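Local coordinates for protein hydrolase, HAD superfamily, subfamily III A (Legionella pneumophila, PDB 3N1U) that probably hydrolyses 3-deoxy-D-manno-octulosonate 8-phosphate to 3-deoxy-D-manno-octulosonate and phosphate, a step of lipopolysaccharide biosynthesis, at residues A74-D77 and H78-Q82; S97-Q100 and H101-T105. All blocks are in the same frame, centred on the assembly; numbering follows the deposited sequence.

Interaction 1 of 2, residues A74-D77 and H78-Q82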
loop_
_atom_site.group_PDB
_atom_site.type_symbol
_atom_site.label_atom_id
_atom_site.label_comp_id
_atom_site.label_asym_id
_atom_site.label_seq_id
_atom_site.Cartn_x
_atom_site.Cartn_y
_atom_site.Cartn_z
ATOM N N ALA A 74 17.779 -14.180 1.114
ATOM C CA ALA A 74 18.713 -13.480 0.249
ATOM C C ALA A 74 18.240 -12.069 -0.200
ATOM O O ALA A 74 19.070 -11.258 -0.573
ATOM C CB ALA A 74 19.077 -14.344 -0.960
ATOM N N VAL A 75 16.932 -11.767 -0.126
ATOM C CA VAL A 75 16.503 -10.362 -0.298
ATOM C C VAL A 75 17.371 -9.375 0.521
ATOM O O VAL A 75 17.768 -8.320 0.022
ATOM C CB VAL A 75 15.018 -10.170 0.118
ATOM C CG1 VAL A 75 14.634 -8.658 0.057
ATOM C CG2 VAL A 75 14.105 -10.990 -0.774
ATOM N N VAL A 76 17.623 -9.712 1.792
ATOM C CA VAL A 76 18.365 -8.843 2.693
ATOM C C VAL A 76 19.785 -8.612 2.129
ATOM O O VAL A 76 20.231 -7.484 2.044
ATOM C CB VAL A 76 18.396 -9.421 4.141
ATOM C CG1 VAL A 76 19.333 -8.616 5.065
ATOM C CG2 VAL A 76 16.920 -9.500 4.705
ATOM N N ASP A 77 20.465 -9.687 1.706
ATOM C CA ASP A 77 21.827 -9.588 1.176
ATOM C C ASP A 77 21.876 -8.690 -0.057
ATOM O O ASP A 77 22.795 -7.823 -0.188
ATOM C CB ASP A 77 22.371 -10.981 0.832
ATOM C CG ASP A 77 22.351 -11.904 2.039
ATOM O OD1 ASP A 77 23.116 -11.671 3.011
ATOM O OD2 ASP A 77 21.588 -12.870 2.001
ATOM N N HIS A 78 20.888 -8.861 -0.935
ATOM C CA HIS A 78 20.830 -8.024 -2.152
ATOM C C HIS A 78 20.659 -6.572 -1.817
ATOM O O HIS A 78 21.338 -5.718 -2.384
ATOM C CB HIS A 78 19.720 -8.466 -3.103
ATOM C CG HIS A 78 20.004 -9.771 -3.771
ATOM N ND1 HIS A 78 19.227 -10.898 -3.578
ATOM C CD2 HIS A 78 20.981 -10.127 -4.635
ATOM C CE1 HIS A 78 19.718 -11.893 -4.299
ATOM N NE2 HIS A 78 20.784 -11.454 -4.944
ATOM N N ARG A 79 19.779 -6.283 -0.871
ATOM C CA ARG A 79 19.605 -4.883 -0.447
ATOM C C ARG A 79 20.841 -4.287 0.236
ATOM O O ARG A 79 21.208 -3.131 -0.009
ATOM C CB ARG A 79 18.364 -4.726 0.442
ATOM C CG ARG A 79 18.070 -3.257 0.848
ATOM C CD ARG A 79 17.670 -2.380 -0.378
ATOM N NE ARG A 79 17.197 -1.041 0.008
ATOM C CZ ARG A 79 17.315 0.033 -0.788
ATOM N NH1 ARG A 79 17.908 -0.073 -1.997
ATOM N NH2 ARG A 79 16.892 1.210 -0.373
HETATM N N MSE A 80 21.490 -5.058 1.113
HETATM C CA MSE A 80 22.665 -4.537 1.774
HETATM C C MSE A 80 23.769 -4.235 0.769
HETATM O O MSE A 80 24.478 -3.245 0.924
HETATM C CB MSE A 80 23.199 -5.538 2.800
HETATM C CG MSE A 80 22.244 -5.891 3.885
HETATM SE SE MSE A 80 21.825 -4.394 5.082
HETATM C CE MSE A 80 20.176 -3.784 4.127
ATOM N N GLU A 81 23.946 -5.130 -0.199
ATOM C CA GLU A 81 24.938 -4.929 -1.281
ATOM C C GLU A 81 24.625 -3.663 -2.091
ATOM O O GLU A 81 25.530 -2.900 -2.402
ATOM C CB GLU A 81 24.987 -6.142 -2.214
ATOM C CG GLU A 81 25.950 -5.907 -3.408
ATOM C CD GLU A 81 26.011 -7.066 -4.411
ATOM O OE1 GLU A 81 27.106 -7.254 -4.979
ATOM O OE2 GLU A 81 24.983 -7.772 -4.643
ATOM N N GLN A 82 23.336 -3.426 -2.390
ATOM C CA GLN A 82 22.887 -2.222 -3.120
ATOM C C GLN A 82 23.293 -0.980 -2.381
ATOM O O GLN A 82 23.754 -0.015 -3.009
ATOM C CB GLN A 82 21.341 -2.142 -3.280
ATOM C CG GLN A 82 20.781 -2.953 -4.409
ATOM C CD GLN A 82 19.277 -2.743 -4.617
ATOM O OE1 GLN A 82 18.558 -2.188 -3.761
ATOM N NE2 GLN A 82 18.790 -3.217 -5.765
#
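Four successive backbone bonds tie residues 74-77 to 78-82 as one turn of helix follows the next. Met80 N donates to Val76 O at 2.9 Å, and Glu81 N donates to Asp77 O at the same length. His78 N to Ala74 O and Arg79 N to Val75 O complete the i to i+4 series. The Ala74 carbonyl has a second close neighbour. With CG anti to its own carbonyl carbon (chi1 -71°), the His78 ring lies back beside the preceding turn. This sets His78 ND1 3.0 Å from Ala74 O, and the ring stands oblique to that oxygen. Ala74 CB is near the same ring, 4.2 Å from His78 CE1.

Within 78-82, three residues apart, Arg79 NH1 donates to Gln82 OE1 at 2.8 Å. The oxygen lies 11° out of the guanidinium plane, so the amide meets the edge of the group. The Arg79 chain bends at chi2 (66°) on its way there. The Asp77 carboxylate is bound outside the segments, OD2 by a salt bridge to Lys90 and OD1 by a hydrogen bond with Tyr88 OH.

The apolar face is carried by Val76 and selenomethionine Met80. Their side chains lie alongside each other in the same direction, with Val76 CG1 4.2 Å from Met80 CG. The Met80 CG also sits 3.2 Å from Val76 O. Val75 and Arg79 pack on Phe47 of strand 43-48. Arg79 also touches Leu35 of a second subunit, and His78 touches Asn39 there, so this helix borders the tetramer interface. The Val76 side chain is about 6 Å from that of Asp27, a calcium ligand here. Helix 74-83 is the crossover of a right-handed beta-alpha-beta unit, between parallel strands 64-68 and 87-89 of the Rossmann-like HAD core.

Interaction 2 of 2, residues S97-Q100 and H101-T105; sequences SAYQ and HLKKT
His101 is gripped at both its backbone N and its O. Its N donates to Ser97 O at 3.1 Å, and its O accepts from Thr105 N at 3.0 Å and from Thr105 OG1 at 2.7 Å. The two donors reach that oxygen from opposite faces of the carbonyl plane, the hydroxyl standing 38° out of it. Such a threonine-to-carbonyl bond, four residues back, is a common way for a helix to hold a hydroxyl. Here it belongs to helix 96-106 of the HAD core, which follows strand 87-89 and precedes strand 113-117 in the chain. Across the two segments the backbone keeps the regular i to i+4 pattern. Leu102 N donates to Ala98 O, Lys103 N to Tyr99 O, and Lys104 N to Gln100 O.

The inner side of the helix is apolar. Ala98 and Leu102 pack on Tyr89 of strand 87-89. Ala98 also touches Ile68, and Leu102 touches Ala66, both of strand 64-68. Tyr99 packs on Leu125 of helix 123-128. Its ring meets Phe113 edge-to-face, and its hydroxyl is hydrogen-bonded to Asp110. The His101 ring meets that of Tyr89, whose hydroxyl pairs with ND1. Each ring is thus tied at a polar atom by a partner outside the segments.

In Lys103, CG lies anti to the backbone N (chi1 178°) and the chain runs on extended to CD (chi2 175°). The alkyl part passes the Tyr99 side chain at a slant, and the amine has a long, weak ion pair with Asp110. Lys103 CD lies 4.0 Å from Tyr99 CE2, and Lys103 CE lies 4.0 Å from Tyr99 OH.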
loop_
_atom_site.group_PDB
_atom_site.type_symbol
_atom_site.label_atom_id
_atom_site.label_comp_id
_atom_site.label_asym_id
_atom_site.label_seq_id
_atom_site.Cartn_x
_atom_site.Cartn_y
_atom_site.Cartn_z
ATOM N N SER A 97 23.303 -10.536 21.293
ATOM C CA SER A 97 24.652 -11.042 20.974
ATOM C C SER A 97 25.245 -10.377 19.710
ATOM O O SER A 97 26.447 -10.061 19.639
ATOM C CB SER A 97 24.615 -12.575 20.835
ATOM O OG SER A 97 25.904 -13.016 20.519
ATOM N N ALA A 98 24.410 -10.135 18.710
ATOM C CA ALA A 98 24.904 -9.410 17.539
ATOM C C ALA A 98 25.302 -7.962 17.899
ATOM O O ALA A 98 26.260 -7.435 17.359
ATOM C CB ALA A 98 23.839 -9.388 16.405
ATOM N N TYR A 99 24.496 -7.294 18.723
ATOM C CA TYR A 99 24.838 -5.949 19.153
ATOM C C TYR A 99 26.190 -5.921 19.852
ATOM O O TYR A 99 27.005 -5.022 19.626
ATOM C CB TYR A 99 23.786 -5.408 20.114
ATOM C CG TYR A 99 24.215 -4.072 20.720
ATOM C CD1 TYR A 99 24.127 -2.893 19.979
ATOM C CD2 TYR A 99 24.723 -3.996 22.021
ATOM C CE1 TYR A 99 24.538 -1.665 20.527
ATOM C CE2 TYR A 99 25.128 -2.795 22.568
ATOM C CZ TYR A 99 25.021 -1.629 21.817
ATOM O OH TYR A 99 25.420 -0.442 22.383
ATOM N N GLN A 100 26.442 -6.910 20.716
ATOM C CA GLN A 100 27.698 -6.896 21.472
ATOM C C GLN A 100 28.889 -7.117 20.532
ATOM O O GLN A 100 29.960 -6.528 20.721
ATOM C CB GLN A 100 27.662 -7.921 22.651
ATOM C CG GLN A 100 28.888 -7.840 23.611
ATOM C CD GLN A 100 29.119 -6.461 24.256
ATOM O OE1 GLN A 100 28.168 -5.722 24.590
ATOM N NE2 GLN A 100 30.390 -6.115 24.435
ATOM N N HIS A 101 28.688 -7.942 19.506
ATOM C CA HIS A 101 29.717 -8.190 18.507
ATOM C C HIS A 101 30.000 -6.931 17.695
ATOM O O HIS A 101 31.173 -6.590 17.440
ATOM C CB HIS A 101 29.294 -9.311 17.552
ATOM C CG HIS A 101 30.333 -9.633 16.521
ATOM N ND1 HIS A 101 30.483 -8.895 15.371
ATOM C CD2 HIS A 101 31.290 -10.593 16.480
ATOM C CE1 HIS A 101 31.479 -9.386 14.656
ATOM N NE2 HIS A 101 31.999 -10.406 15.315
ATOM N N LEU A 102 28.929 -6.240 17.292
ATOM C CA LEU A 102 29.084 -4.974 16.553
ATOM C C LEU A 102 29.812 -3.937 17.418
ATOM O O LEU A 102 30.676 -3.195 16.951
ATOM C CB LEU A 102 27.721 -4.444 16.143
ATOM C CG LEU A 102 27.744 -3.130 15.357
ATOM C CD1 LEU A 102 28.484 -3.213 14.016
ATOM C CD2 LEU A 102 26.307 -2.591 15.183
ATOM N N LYS A 103 29.459 -3.901 18.703
ATOM C CA LYS A 103 30.077 -2.962 19.614
ATOM C C LYS A 103 31.587 -3.221 19.703
ATOM O O LYS A 103 32.390 -2.277 19.684
ATOM C CB LYS A 103 29.384 -3.052 20.970
ATOM C CG LYS A 103 29.944 -2.157 22.068
ATOM C CD LYS A 103 29.006 -2.350 23.255
ATOM C CE LYS A 103 28.950 -1.143 24.131
ATOM N NZ LYS A 103 29.833 -1.303 25.258
ATOM N N LYS A 104 31.976 -4.496 19.805
ATOM C CA LYS A 104 33.393 -4.862 19.862
ATOM C C LYS A 104 34.093 -4.447 18.571
ATOM O O LYS A 104 35.209 -3.931 18.603
ATOM C CB LYS A 104 33.593 -6.364 20.103
ATOM C CG LYS A 104 33.326 -6.793 21.513
ATOM C CD LYS A 104 33.636 -8.283 21.682
ATOM C CE LYS A 104 33.556 -8.730 23.142
ATOM N NZ LYS A 104 32.166 -8.545 23.684
ATOM N N THR A 105 33.436 -4.689 17.434
ATOM C CA THR A 105 34.020 -4.412 16.130
ATOM C C THR A 105 34.294 -2.921 15.961
ATOM O O THR A 105 35.360 -2.527 15.477
ATOM C CB THR A 105 33.057 -4.896 15.005
ATOM O OG1 THR A 105 32.728 -6.288 15.228
ATOM C CG2 THR A 105 33.664 -4.652 13.592
#

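How the interactions relate
From the N terminus, interaction 1 comes first and is finished before interaction 2 begins. They are in series, neither nested nor crossed. Each is local to one helix and closes no long loop. The chain leaves strand 64-68, passes through helix 74-83 with interaction 1, and enters strand 87-89. It then runs through helix 96-106 with interaction 2 and on to strand 113-117. Strand 87-89, outermost in the sheet within this chain, thus separates the two helices in sequence. The centres of the two interactions are about 21 Å apart, and their nearest atoms about 11 Å, without touching. Interaction 1 borders a second subunit, while no other chain of the tetramer touches interaction 2.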